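Local coordinates for protein acyl-coenzyme A oxidase acox-1.2 (Caenorhabditis elegans, PDB 5K3J) that catalyses the FAD-dependent first step of peroxisomal beta-oxidation on the side chains of ascaroside pheromones, passing electrons to oxygen to give hydrogen peroxide, at residues Ile32-Arg43 / Ser607-Leu615; Ile292-Phe303 / Val421-Ala432. All blocks are in the same frame, centred on the assembly; numbering follows the deposited sequence.

In the fold
Along the chain the segments come in the order 32-43, 292-303, 421-432 and 607-615, so contact 1 joins regions near the two ends of the chain around contact 2, which lies close to the chain's centre. The contact centres are 19 Å apart, their nearest atoms about 4 Å. Helix 287-315 connects them: its residues 292-303 form one side of contact 2, and further along A305, T309 and I310 receive F608, I610 and L615. Y106 also serves both, hydrogen-bonding the Q614 side chain through its hydroxyl and meeting the F303 ring edge-to-face. Contact 1 thus ties N- and C-terminal helical regions together, its Q614 side chain about 12 Å from the bound ascaroside-CoA, while contact 2 forms part of the pocket.

Contact 1 of 2, residues Ile32-Arg43 / Ser607-Leu615; sequences IYGSEEFARRRR and SFQISDMQL
Y33, in the turn between helices 25-32 and 36-49, and R42, on the second helix of this N-terminal acyl-CoA oxidase region, reach the carbonyls of F608 and Q609 respectively, in the turn before helix 612-615. The residues suit the turn: G34 has a positive phi, where a CB would jam against the preceding carbonyl O, and S35 OG caps helix 36-49. The tight side is buried and layered. I32 CD1 lies over one face of the F608 ring in a CH-pi contact, 4.0 Å from the centroid. With CG1 beside the backbone N (chi1 -70°), CD1 goes to F608 while the other branch, CG2, rests on Y33. R42 CD takes the opposite face of the tyrosine, whose hydroxyl edge hydrogen-bonds F608 O, though the modelled bond is too short to be trusted. A bend at chi3 lays the R42 guanidinium against Y33 CZ; NH1 donates to Q609 O at 3.3 Å, and NH2 adds a weak bond, so two nitrogens share this carbonyl.

The looser side is the partly exposed R43-Q609 pair, with D26 a weak, long ion-pair partner of the arginine. Replacing R43 by an alanine is likely to leave Q609 OE1 without its NE donor and without CG and CD along its flank. The guanidinium and amide planes stand 89° apart, and R43 NE meets Q609 OE1 at 2.9 Å from above the carbonyl plane.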
loop_
_atom_site.group_PDB
_atom_site.type_symbol
_atom_site.label_atom_id
_atom_site.label_comp_id
_atom_site.label_asym_id
_atom_site.label_seq_id
_atom_site.Cartn_x
_atom_site.Cartn_y
_atom_site.Cartn_z
ATOM N N ILE A 32 24.297 -9.022 10.127
ATOM C CA ILE A 32 23.331 -8.568 9.131
ATOM C C ILE A 32 23.925 -8.533 7.726
ATOM O O ILE A 32 23.301 -8.981 6.764
ATOM C CB ILE A 32 22.791 -7.165 9.484
ATOM C CG1 ILE A 32 21.894 -7.240 10.723
ATOM C CG2 ILE A 32 22.034 -6.561 8.306
ATOM C CD1 ILE A 32 21.499 -5.894 11.279
ATOM N N TYR A 33 25.144 -8.020 7.613
ATOM C CA TYR A 33 25.752 -7.819 6.305
ATOM C C TYR A 33 26.671 -8.963 5.886
ATOM O O TYR A 33 27.297 -8.906 4.827
ATOM C CB TYR A 33 26.506 -6.492 6.288
ATOM C CG TYR A 33 25.574 -5.307 6.361
ATOM C CD1 TYR A 33 24.729 -5.008 5.303
ATOM C CD2 TYR A 33 25.528 -4.498 7.490
ATOM C CE1 TYR A 33 23.871 -3.935 5.358
ATOM C CE2 TYR A 33 24.669 -3.420 7.558
ATOM C CZ TYR A 33 23.847 -3.142 6.486
ATOM O OH TYR A 33 22.985 -2.070 6.544
ATOM N N GLY A 34 26.746 -9.999 6.717
ATOM C CA GLY A 34 27.416 -11.235 6.347
ATOM C C GLY A 34 28.876 -11.360 6.738
ATOM O O GLY A 34 29.426 -12.463 6.754
ATOM N N SER A 35 29.513 -10.236 7.048
ATOM C CA SER A 35 30.916 -10.258 7.442
ATOM C C SER A 35 31.326 -8.977 8.149
ATOM O O SER A 35 30.844 -7.892 7.823
ATOM C CB SER A 35 31.815 -10.480 6.224
ATOM O OG SER A 35 31.779 -9.364 5.356
ATOM N N GLU A 36 32.228 -9.117 9.115
ATOM C CA GLU A 36 32.770 -7.977 9.843
ATOM C C GLU A 36 33.486 -7.019 8.898
ATOM O O GLU A 36 33.357 -5.801 9.021
ATOM C CB GLU A 36 33.720 -8.458 10.945
ATOM C CG GLU A 36 34.754 -7.435 11.392
ATOM C CD GLU A 36 34.146 -6.231 12.090
ATOM O OE1 GLU A 36 34.919 -5.420 12.640
ATOM O OE2 GLU A 36 32.905 -6.093 12.091
ATOM N N GLU A 37 34.228 -7.582 7.953
ATOM C CA GLU A 37 34.963 -6.793 6.972
ATOM C C GLU A 37 34.048 -5.889 6.152
ATOM O O GLU A 37 34.342 -4.710 5.968
ATOM C CB GLU A 37 35.750 -7.708 6.036
ATOM C CG GLU A 37 36.428 -6.991 4.879
ATOM C CD GLU A 37 37.663 -6.220 5.304
ATOM O OE1 GLU A 37 37.519 -5.055 5.727
ATOM O OE2 GLU A 37 38.779 -6.776 5.207
ATOM N N PHE A 38 32.941 -6.439 5.660
ATOM C CA PHE A 38 32.008 -5.648 4.860
ATOM C C PHE A 38 31.262 -4.634 5.715
ATOM O O PHE A 38 31.063 -3.494 5.297
ATOM C CB PHE A 38 30.999 -6.538 4.133
ATOM C CG PHE A 38 29.955 -5.764 3.378
ATOM C CD1 PHE A 38 30.326 -4.733 2.533
ATOM C CD2 PHE A 38 28.607 -6.063 3.512
ATOM C CE1 PHE A 38 29.377 -4.010 1.838
ATOM C CE2 PHE A 38 27.650 -5.342 2.815
ATOM C CZ PHE A 38 28.038 -4.315 1.978
ATOM N N ALA A 39 30.837 -5.059 6.902
ATOM C CA ALA A 39 30.105 -4.179 7.809
ATOM C C ALA A 39 30.928 -2.940 8.126
ATOM O O ALA A 39 30.412 -1.823 8.156
ATOM C CB ALA A 39 29.739 -4.909 9.084
ATOM N N ARG A 40 32.218 -3.158 8.355
ATOM C CA ARG A 40 33.170 -2.083 8.586
ATOM C C ARG A 40 33.306 -1.192 7.354
ATOM O O ARG A 40 33.400 0.031 7.466
ATOM C CB ARG A 40 34.527 -2.667 8.975
ATOM C CG ARG A 40 35.723 -1.825 8.576
ATOM C CD ARG A 40 35.950 -0.673 9.538
ATOM N NE ARG A 40 37.356 -0.283 9.562
ATOM C CZ ARG A 40 37.791 0.928 9.897
ATOM N NH1 ARG A 40 36.926 1.879 10.226
ATOM N NH2 ARG A 40 39.091 1.193 9.897
ATOM N N ARG A 41 33.317 -1.820 6.180
ATOM C CA ARG A 41 33.420 -1.093 4.919
ATOM C C ARG A 41 32.240 -0.144 4.714
ATOM O O ARG A 41 32.408 0.955 4.190
ATOM C CB ARG A 41 33.520 -2.072 3.743
ATOM C CG ARG A 41 34.896 -2.705 3.583
ATOM C CD ARG A 41 35.921 -1.676 3.142
ATOM N NE ARG A 41 35.689 -1.251 1.766
ATOM C CZ ARG A 41 35.885 -0.014 1.322
ATOM N NH1 ARG A 41 36.314 0.930 2.147
ATOM N NH2 ARG A 41 35.648 0.278 0.051
ATOM N N ARG A 42 31.056 -0.563 5.151
ATOM C CA ARG A 42 29.846 0.244 5.000
ATOM C C ARG A 42 29.960 1.573 5.732
ATOM O O ARG A 42 29.585 2.623 5.203
ATOM C CB ARG A 42 28.632 -0.510 5.520
ATOM C CG ARG A 42 28.278 -1.749 4.732
ATOM C CD ARG A 42 26.940 -2.285 5.190
ATOM N NE ARG A 42 25.846 -1.363 4.889
ATOM C CZ ARG A 42 25.322 -0.495 5.754
ATOM N NH1 ARG A 42 25.777 -0.427 7.002
ATOM N NH2 ARG A 42 24.326 0.296 5.374
ATOM N N ARG A 43 30.465 1.515 6.959
ATOM C CA ARG A 43 30.664 2.718 7.748
ATOM C C ARG A 43 31.819 3.511 7.147
ATOM O O ARG A 43 31.793 4.740 7.111
ATOM C CB ARG A 43 30.943 2.376 9.215
ATOM C CG ARG A 43 30.076 1.248 9.780
ATOM C CD ARG A 43 30.414 0.966 11.245
ATOM N NE ARG A 43 30.175 -0.428 11.614
ATOM C CZ ARG A 43 31.140 -1.319 11.827
ATOM N NH1 ARG A 43 32.415 -0.961 11.710
ATOM N NH2 ARG A 43 30.835 -2.566 12.162
ATOM N N SER A 607 21.411 -1.075 14.367
ATOM C CA SER A 607 22.399 -2.038 13.911
ATOM C C SER A 607 22.506 -2.101 12.393
ATOM O O SER A 607 23.570 -2.412 11.858
ATOM C CB SER A 607 22.059 -3.419 14.459
ATOM O OG SER A 607 22.017 -3.402 15.873
ATOM N N PHE A 608 21.410 -1.805 11.697
ATOM C CA PHE A 608 21.419 -1.825 10.236
ATOM C C PHE A 608 22.344 -0.732 9.697
ATOM O O PHE A 608 22.678 -0.719 8.509
ATOM C CB PHE A 608 20.000 -1.659 9.679
ATOM C CG PHE A 608 19.090 -2.829 9.964
ATOM C CD1 PHE A 608 19.149 -3.976 9.195
ATOM C CD2 PHE A 608 18.171 -2.776 10.997
ATOM C CE1 PHE A 608 18.320 -5.049 9.451
ATOM C CE2 PHE A 608 17.336 -3.848 11.258
ATOM C CZ PHE A 608 17.414 -4.988 10.481
ATOM N N GLN A 609 22.750 0.168 10.596
ATOM C CA GLN A 609 23.695 1.250 10.322
ATOM C C GLN A 609 23.387 1.972 9.016
ATOM O O GLN A 609 24.271 2.218 8.197
ATOM C CB GLN A 609 25.131 0.713 10.339
ATOM C CG GLN A 609 25.722 0.741 11.744
ATOM C CD GLN A 609 26.947 -0.134 11.912
ATOM O OE1 GLN A 609 27.406 -0.774 10.968
ATOM N NE2 GLN A 609 27.483 -0.165 13.128
ATOM N N ILE A 610 22.113 2.308 8.844
ATOM C CA ILE A 610 21.660 3.128 7.731
ATOM C C ILE A 610 21.860 4.603 8.057
ATOM O O ILE A 610 21.245 5.124 8.988
ATOM C CB ILE A 610 20.178 2.872 7.415
ATOM C CG1 ILE A 610 19.927 1.372 7.214
ATOM C CG2 ILE A 610 19.744 3.671 6.198
ATOM C CD1 ILE A 610 18.455 0.997 7.101
ATOM N N SER A 611 22.722 5.269 7.297
ATOM C CA SER A 611 22.999 6.683 7.516
ATOM C C SER A 611 21.755 7.527 7.242
ATOM O O SER A 611 20.822 7.068 6.578
ATOM C CB SER A 611 24.157 7.140 6.630
ATOM O OG SER A 611 23.790 7.111 5.260
ATOM N N ASP A 612 21.735 8.750 7.765
ATOM C CA ASP A 612 20.644 9.675 7.479
ATOM C C ASP A 612 20.564 9.948 5.981
ATOM O O ASP A 612 19.476 10.149 5.434
ATOM C CB ASP A 612 20.822 10.991 8.239
ATOM C CG ASP A 612 20.433 10.884 9.702
ATOM O OD1 ASP A 612 19.828 9.864 10.092
ATOM O OD2 ASP A 612 20.730 11.834 10.462
ATOM N N MET A 613 21.725 9.953 5.328
ATOM C CA MET A 613 21.803 10.155 3.887
ATOM C C MET A 613 20.959 9.139 3.122
ATOM O O MET A 613 20.260 9.491 2.173
ATOM C CB MET A 613 23.254 10.084 3.414
ATOM C CG MET A 613 23.378 10.002 1.901
ATOM S SD MET A 613 25.043 10.238 1.266
ATOM C CE MET A 613 25.309 11.978 1.601
ATOM N N GLN A 614 21.027 7.880 3.538
ATOM C CA GLN A 614 20.230 6.833 2.908
ATOM C C GLN A 614 18.798 6.828 3.436
ATOM O O GLN A 614 17.853 6.616 2.678
ATOM C CB GLN A 614 20.866 5.459 3.126
ATOM C CG GLN A 614 20.015 4.299 2.623
ATOM C CD GLN A 614 20.717 2.963 2.746
ATOM O OE1 GLN A 614 21.924 2.907 2.979
ATOM N NE2 GLN A 614 19.964 1.874 2.592
ATOM N N LEU A 615 18.642 7.066 4.736
ATOM C CA LEU A 615 17.332 6.978 5.372
ATOM C C LEU A 615 16.359 8.013 4.808
ATOM O O LEU A 615 15.180 7.715 4.626
ATOM C CB LEU A 615 17.453 7.149 6.884
ATOM C CG LEU A 615 16.293 6.574 7.702
ATOM C CD1 LEU A 615 16.380 5.057 7.759
ATOM C CD2 LEU A 615 16.278 7.158 9.092
#

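Contact 2 of 2, residues Ile292-Phe303 / Val421-Ala432; sequences IRSQMAMEQGLF and VYGIAIGGCTYA. Unlike the reference sequence in segment 421-432: A432 (reference Glu). With 6QA (~{S}-[2-[3-[[(2~{R})-4-[[[(2~{R},3~{S},4~{R},5~{R})-5-(6-aminopurin-9-yl)-4-oxidanyl-3-phosphonooxy-oxolan-2-yl]methoxy-oxidanyl-phosphoryl]oxy-oxidanyl-phosphoryl]oxy-3,3-dimethyl-2-oxidanyl-butanoyl]amino]propanoylamino]ethyl] 5-[(2~{R},3~{R},5~{R},6~{S})-6-methyl-3,5-bis(oxidanyl)oxan-2-yl]oxypentanethioate), chain E.
R293 meets A432 where the natural sequence has a glutamate, the predicted proton acceptor, so the deposited alanine brings only a methyl, which touches I292 CG2. The backbone of A432 is gripped at both ends: R293 NE donates to its O at 3.0 Å and 166°, and its N bonds the thioester oxygen O58 of the ascaroside-CoA at 2.9 Å. The substrate's sugar hydroxyl O01 donates to E299 OE1 at 2.9 Å, which fits this carboxylate's role in specificity. A water joins E299 OE1, Q300 NE2 and Y431 OH. Bent at chi2 (-89°), Q300 also gives NE2 to A425 O, which takes G428 N from the opposite face of its plane. G428 has to be small, since a CB would clash with that amide; its CA lies against one face of the Y431 ring, and the substrate occupies the other. F303 packs obliquely on the methyl of A425, CD2 to CB 3.4 Å, as the two helices run antiparallel with axes 10.4 Å apart. Such a helix pair, followed by a loop carrying, in the natural sequence, the probable catalytic glutamate and touching FAD through T430 and Y431, is the acyl-CoA site of the acyl-CoA oxidase and dehydrogenase fold.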
loop_
_atom_site.group_PDB
_atom_site.type_symbol
_atom_site.label_atom_id
_atom_site.label_comp_id
_atom_site.label_asym_id
_atom_site.label_seq_id
_atom_site.Cartn_x
_atom_site.Cartn_y
_atom_site.Cartn_z
ATOM N N ILE A 292 17.704 -11.953 -9.777
ATOM C CA ILE A 292 16.883 -10.955 -9.102
ATOM C C ILE A 292 16.043 -11.593 -8.001
ATOM O O ILE A 292 16.088 -11.156 -6.852
ATOM C CB ILE A 292 15.946 -10.226 -10.086
ATOM C CG1 ILE A 292 16.756 -9.463 -11.139
ATOM C CG2 ILE A 292 15.010 -9.288 -9.332
ATOM C CD1 ILE A 292 17.708 -8.438 -10.561
ATOM N N ARG A 293 15.289 -12.630 -8.361
ATOM C CA ARG A 293 14.400 -13.322 -7.427
ATOM C C ARG A 293 15.140 -13.871 -6.214
ATOM O O ARG A 293 14.653 -13.787 -5.085
ATOM C CB ARG A 293 13.669 -14.466 -8.132
ATOM C CG ARG A 293 12.646 -14.029 -9.167
ATOM C CD ARG A 293 12.149 -15.229 -9.964
ATOM N NE ARG A 293 11.189 -14.847 -10.992
ATOM C CZ ARG A 293 11.026 -15.495 -12.142
ATOM N NH1 ARG A 293 11.766 -16.559 -12.422
ATOM N NH2 ARG A 293 10.125 -15.073 -13.014
ATOM N N SER A 294 16.312 -14.447 -6.455
ATOM C CA SER A 294 17.153 -14.943 -5.375
ATOM C C SER A 294 17.595 -13.798 -4.470
ATOM O O SER A 294 17.740 -13.966 -3.260
ATOM C CB SER A 294 18.376 -15.675 -5.939
ATOM O OG SER A 294 19.137 -14.826 -6.785
ATOM N N GLN A 295 17.776 -12.625 -5.066
ATOM C CA GLN A 295 18.369 -11.490 -4.370
ATOM C C GLN A 295 17.373 -10.672 -3.540
ATOM O O GLN A 295 17.755 -10.050 -2.551
ATOM C CB GLN A 295 19.077 -10.592 -5.396
ATOM C CG GLN A 295 19.657 -9.300 -4.854
ATOM C CD GLN A 295 18.788 -8.099 -5.174
ATOM O OE1 GLN A 295 17.642 -8.244 -5.601
ATOM N NE2 GLN A 295 19.333 -6.903 -4.977
ATOM N N MET A 296 16.098 -10.682 -3.914
ATOM C CA MET A 296 15.153 -9.756 -3.285
ATOM C C MET A 296 14.622 -10.204 -1.924
ATOM O O MET A 296 13.897 -9.464 -1.277
ATOM C CB MET A 296 13.976 -9.468 -4.224
ATOM C CG MET A 296 13.522 -10.637 -5.070
ATOM S SD MET A 296 12.330 -10.090 -6.310
ATOM C CE MET A 296 11.088 -9.358 -5.252
ATOM N N ALA A 297 14.983 -11.401 -1.480
ATOM C CA ALA A 297 14.713 -11.758 -0.093
ATOM C C ALA A 297 15.588 -10.873 0.789
ATOM O O ALA A 297 15.143 -10.351 1.813
ATOM C CB ALA A 297 14.983 -13.231 0.170
ATOM N N MET A 298 16.834 -10.701 0.359
ATOM C CA MET A 298 17.779 -9.797 0.996
ATOM C C MET A 298 17.299 -8.352 0.916
ATOM O O MET A 298 17.259 -7.644 1.922
ATOM C CB MET A 298 19.145 -9.928 0.333
ATOM C CG MET A 298 20.157 -8.897 0.778
ATOM S SD MET A 298 20.678 -9.144 2.479
ATOM C CE MET A 298 21.454 -10.750 2.336
ATOM N N GLU A 299 16.935 -7.930 -0.292
ATOM C CA GLU A 299 16.586 -6.539 -0.572
ATOM C C GLU A 299 15.228 -6.140 0.012
ATOM O O GLU A 299 15.067 -5.032 0.531
ATOM C CB GLU A 299 16.588 -6.297 -2.078
ATOM C CG GLU A 299 16.322 -4.861 -2.479
ATOM C CD GLU A 299 16.147 -4.701 -3.975
ATOM O OE1 GLU A 299 15.644 -5.647 -4.617
ATOM O OE2 GLU A 299 16.512 -3.632 -4.510
ATOM N N GLN A 300 14.248 -7.037 -0.075
ATOM C CA GLN A 300 12.952 -6.781 0.537
ATOM C C GLN A 300 13.037 -7.073 2.027
ATOM O O GLN A 300 12.052 -6.947 2.751
ATOM C CB GLN A 300 11.848 -7.613 -0.125
ATOM C CG GLN A 300 11.607 -7.334 -1.591
ATOM C CD GLN A 300 10.592 -6.239 -1.819
ATOM O OE1 GLN A 300 9.733 -5.990 -0.977
ATOM N NE2 GLN A 300 10.685 -5.580 -2.964
ATOM N N GLY A 301 14.230 -7.439 2.482
ATOM C CA GLY A 301 14.512 -7.514 3.899
ATOM C C GLY A 301 15.057 -6.188 4.399
ATOM O O GLY A 301 14.832 -5.811 5.550
ATOM N N LEU A 302 15.738 -5.454 3.519
ATOM C CA LEU A 302 16.402 -4.206 3.903
ATOM C C LEU A 302 15.493 -2.971 3.817
ATOM O O LEU A 302 15.542 -2.121 4.706
ATOM C CB LEU A 302 17.658 -3.995 3.053
ATOM C CG LEU A 302 18.817 -4.932 3.406
ATOM C CD1 LEU A 302 19.954 -4.845 2.395
ATOM C CD2 LEU A 302 19.328 -4.631 4.808
ATOM N N PHE A 303 14.685 -2.866 2.761
ATOM C CA PHE A 303 13.638 -1.842 2.681
ATOM C C PHE A 303 12.801 -1.828 3.959
ATOM O O PHE A 303 12.520 -0.776 4.532
ATOM C CB PHE A 303 12.701 -2.108 1.505
ATOM C CG PHE A 303 13.292 -1.832 0.157
ATOM C CD1 PHE A 303 14.015 -0.677 -0.099
ATOM C CD2 PHE A 303 13.090 -2.732 -0.877
ATOM C CE1 PHE A 303 14.531 -0.439 -1.367
ATOM C CE2 PHE A 303 13.604 -2.501 -2.137
ATOM C CZ PHE A 303 14.327 -1.350 -2.381
ATOM N N VAL A 421 9.378 4.353 0.294
ATOM C CA VAL A 421 9.864 3.001 0.510
ATOM C C VAL A 421 8.791 1.972 0.213
ATOM O O VAL A 421 9.076 0.900 -0.329
ATOM C CB VAL A 421 10.364 2.821 1.959
ATOM C CG1 VAL A 421 10.826 1.388 2.197
ATOM C CG2 VAL A 421 11.483 3.802 2.251
ATOM N N TYR A 422 7.551 2.298 0.554
ATOM C CA TYR A 422 6.467 1.387 0.244
ATOM C C TYR A 422 6.279 1.317 -1.264
ATOM O O TYR A 422 6.283 0.231 -1.844
ATOM C CB TYR A 422 5.156 1.809 0.890
ATOM C CG TYR A 422 4.027 0.902 0.480
ATOM C CD1 TYR A 422 3.933 -0.382 0.994
ATOM C CD2 TYR A 422 3.093 1.305 -0.463
ATOM C CE1 TYR A 422 2.927 -1.236 0.602
ATOM C CE2 TYR A 422 2.079 0.458 -0.863
ATOM C CZ TYR A 422 2.003 -0.815 -0.325
ATOM O OH TYR A 422 1.004 -1.681 -0.703
ATOM N N GLY A 423 6.129 2.479 -1.900
ATOM C CA GLY A 423 5.922 2.549 -3.341
ATOM C C GLY A 423 6.994 1.830 -4.138
ATOM O O GLY A 423 6.701 1.141 -5.112
ATOM N N ILE A 424 8.242 1.989 -3.714
ATOM C CA ILE A 424 9.377 1.359 -4.383
ATOM C C ILE A 424 9.342 -0.170 -4.276
ATOM O O ILE A 424 9.309 -0.873 -5.290
ATOM C CB ILE A 424 10.717 1.877 -3.810
ATOM C CG1 ILE A 424 10.990 3.303 -4.290
ATOM C CG2 ILE A 424 11.861 0.970 -4.212
ATOM C CD1 ILE A 424 11.087 3.428 -5.796
ATOM N N ALA A 425 9.330 -0.677 -3.049
ATOM C CA ALA A 425 9.456 -2.109 -2.804
ATOM C C ALA A 425 8.243 -2.910 -3.272
ATOM O O ALA A 425 8.393 -4.025 -3.773
ATOM C CB ALA A 425 9.701 -2.358 -1.330
ATOM N N ILE A 426 7.052 -2.340 -3.110
ATOM C CA ILE A 426 5.808 -3.044 -3.428
ATOM C C ILE A 426 5.759 -3.440 -4.900
ATOM O O ILE A 426 5.036 -4.361 -5.281
ATOM C CB ILE A 426 4.559 -2.196 -3.087
ATOM C CG1 ILE A 426 3.304 -3.074 -3.016
ATOM C CG2 ILE A 426 4.379 -1.051 -4.085
ATOM C CD1 ILE A 426 3.414 -4.214 -2.044
ATOM N N GLY A 427 6.541 -2.752 -5.727
ATOM C CA GLY A 427 6.700 -3.131 -7.119
ATOM C C GLY A 427 7.247 -4.541 -7.239
ATOM O O GLY A 427 7.042 -5.220 -8.246
ATOM N N GLY A 428 7.943 -4.983 -6.192
ATOM C CA GLY A 428 8.487 -6.327 -6.120
ATOM C C GLY A 428 7.433 -7.413 -6.183
ATOM O O GLY A 428 7.733 -8.578 -6.459
ATOM N N CYS A 429 6.189 -7.028 -5.923
ATOM C CA CYS A 429 5.061 -7.934 -6.048
ATOM C C CYS A 429 4.633 -8.086 -7.505
ATOM O O CYS A 429 3.720 -8.855 -7.812
ATOM C CB CYS A 429 3.884 -7.432 -5.214
ATOM S SG CYS A 429 4.124 -7.510 -3.424
ATOM N N THR A 430 5.287 -7.351 -8.399
ATOM C CA THR A 430 4.897 -7.344 -9.802
ATOM C C THR A 430 6.080 -7.644 -10.718
ATOM O O THR A 430 6.036 -8.599 -11.492
ATOM C CB THR A 430 4.273 -5.994 -10.205
ATOM O OG1 THR A 430 3.030 -5.811 -9.514
ATOM C CG2 THR A 430 4.026 -5.954 -11.706
ATOM N N TYR A 431 7.137 -6.837 -10.633
ATOM C CA TYR A 431 8.307 -7.062 -11.478
ATOM C C TYR A 431 8.963 -8.379 -11.088
ATOM O O TYR A 431 8.676 -8.921 -10.021
ATOM C CB TYR A 431 9.311 -5.893 -11.392
ATOM C CG TYR A 431 9.977 -5.650 -10.041
ATOM C CD1 TYR A 431 10.773 -6.621 -9.437
ATOM C CD2 TYR A 431 9.853 -4.425 -9.402
ATOM C CE1 TYR A 431 11.389 -6.393 -8.220
ATOM C CE2 TYR A 431 10.468 -4.186 -8.182
ATOM C CZ TYR A 431 11.236 -5.173 -7.597
ATOM O OH TYR A 431 11.850 -4.941 -6.385
ATOM N N ALA A 432 9.850 -8.874 -11.947
ATOM C CA ALA A 432 10.535 -10.146 -11.728
ATOM C C ALA A 432 9.542 -11.281 -11.476
ATOM O O ALA A 432 9.830 -12.225 -10.740
ATOM C CB ALA A 432 11.521 -10.032 -10.569
HETATM P P26 6QA E . 7.280 -19.928 -20.168
HETATM P P29 6QA E . 6.876 -22.888 -20.596
HETATM P P50 6QA E . 6.255 -27.579 -15.416
HETATM O O01 6QA E . 14.565 -4.366 -6.991
HETATM C C02 6QA E . 15.238 -4.862 -8.169
HETATM C C03 6QA E . 14.485 -4.156 -9.309
HETATM O O04 6QA E . 14.769 -4.702 -10.514
HETATM C C05 6QA E . 14.105 -5.888 -10.815
HETATM C C06 6QA E . 13.281 -5.655 -12.112
HETATM C C07 6QA E . 13.224 -6.998 -12.877
HETATM C C08 6QA E . 12.979 -6.710 -14.357
HETATM C C09 6QA E . 11.752 -7.372 -14.829
HETATM S S10 6QA E . 12.000 -8.391 -16.372
HETATM C C11 6QA E . 11.388 -10.094 -16.238
HETATM C C12 6QA E . 10.444 -10.364 -15.104
HETATM N N13 6QA E . 9.314 -11.030 -15.634
HETATM C C14 6QA E . 8.982 -12.385 -15.244
HETATM C C15 6QA E . 7.711 -13.088 -15.842
HETATM C C16 6QA E . 8.189 -14.402 -16.547
HETATM N N17 6QA E . 7.329 -15.549 -16.199
HETATM C C18 6QA E . 7.293 -16.683 -17.132
HETATM C C19 6QA E . 6.416 -17.888 -16.800
HETATM O O20 6QA E . 5.635 -17.594 -15.663
HETATM C C21 6QA E . 7.269 -19.158 -16.521
HETATM C C22 6QA E . 6.175 -20.302 -16.363
HETATM C C23 6QA E . 8.137 -18.923 -15.241
HETATM C C24 6QA E . 8.219 -19.574 -17.639
HETATM O O25 6QA E . 7.576 -20.429 -18.607
HETATM O O27 6QA E . 6.312 -18.738 -20.242
HETATM O O28 6QA E . 6.619 -21.284 -20.966
HETATM O O30 6QA E . 7.738 -23.475 -21.719
HETATM O O31 6QA E . 7.596 -23.001 -19.082
HETATM C C32 6QA E . 7.042 -23.744 -18.063
HETATM C C33 6QA E . 7.894 -25.077 -17.940
HETATM O O34 6QA E . 9.144 -24.829 -18.040
HETATM C C35 6QA E . 9.882 -25.145 -16.625
HETATM N N36 6QA E . 10.622 -23.944 -16.204
HETATM C C37 6QA E . 10.167 -22.688 -16.241
HETATM N N38 6QA E . 11.088 -21.830 -15.800
HETATM C C39 6QA E . 12.195 -22.552 -15.463
HETATM C C40 6QA E . 11.910 -23.893 -15.724
HETATM N N41 6QA E . 12.861 -24.834 -15.477
HETATM C C42 6QA E . 14.046 -24.472 -14.986
HETATM N N43 6QA E . 14.360 -23.185 -14.726
HETATM C C44 6QA E . 13.478 -22.210 -14.948
HETATM N N45 6QA E . 13.820 -20.812 -14.666
HETATM C C46 6QA E . 8.974 -25.500 -15.770
HETATM O O47 6QA E . 9.335 -26.810 -15.136
HETATM C C48 6QA E . 7.661 -25.655 -16.533
HETATM O O49 6QA E . 7.272 -26.987 -16.623
HETATM O O51 6QA E . 4.940 -27.953 -16.032
HETATM O O52 6QA E . 6.044 -26.506 -14.335
HETATM O O53 6QA E . 6.899 -28.772 -14.762
HETATM O O54 6QA E . 5.549 -23.603 -20.555
HETATM O O55 6QA E . 8.584 -19.551 -20.846
HETATM O O56 6QA E . 7.930 -16.649 -18.144
HETATM O O57 6QA E . 9.654 -12.992 -14.479
HETATM O O58 6QA E . 10.716 -7.183 -14.202
HETATM O O59 6QA E . 14.839 -2.747 -9.377
HETATM C C60 6QA E . 16.249 -2.542 -9.525
HETATM C C61 6QA E . 16.373 -1.042 -9.663
HETATM C C62 6QA E . 17.023 -3.158 -8.329
HETATM C C63 6QA E . 16.685 -4.573 -8.122
HETATM O O64 6QA E . 18.467 -3.066 -8.597
HETATM O O HOH W 1 13.254 -6.254 -4.320
#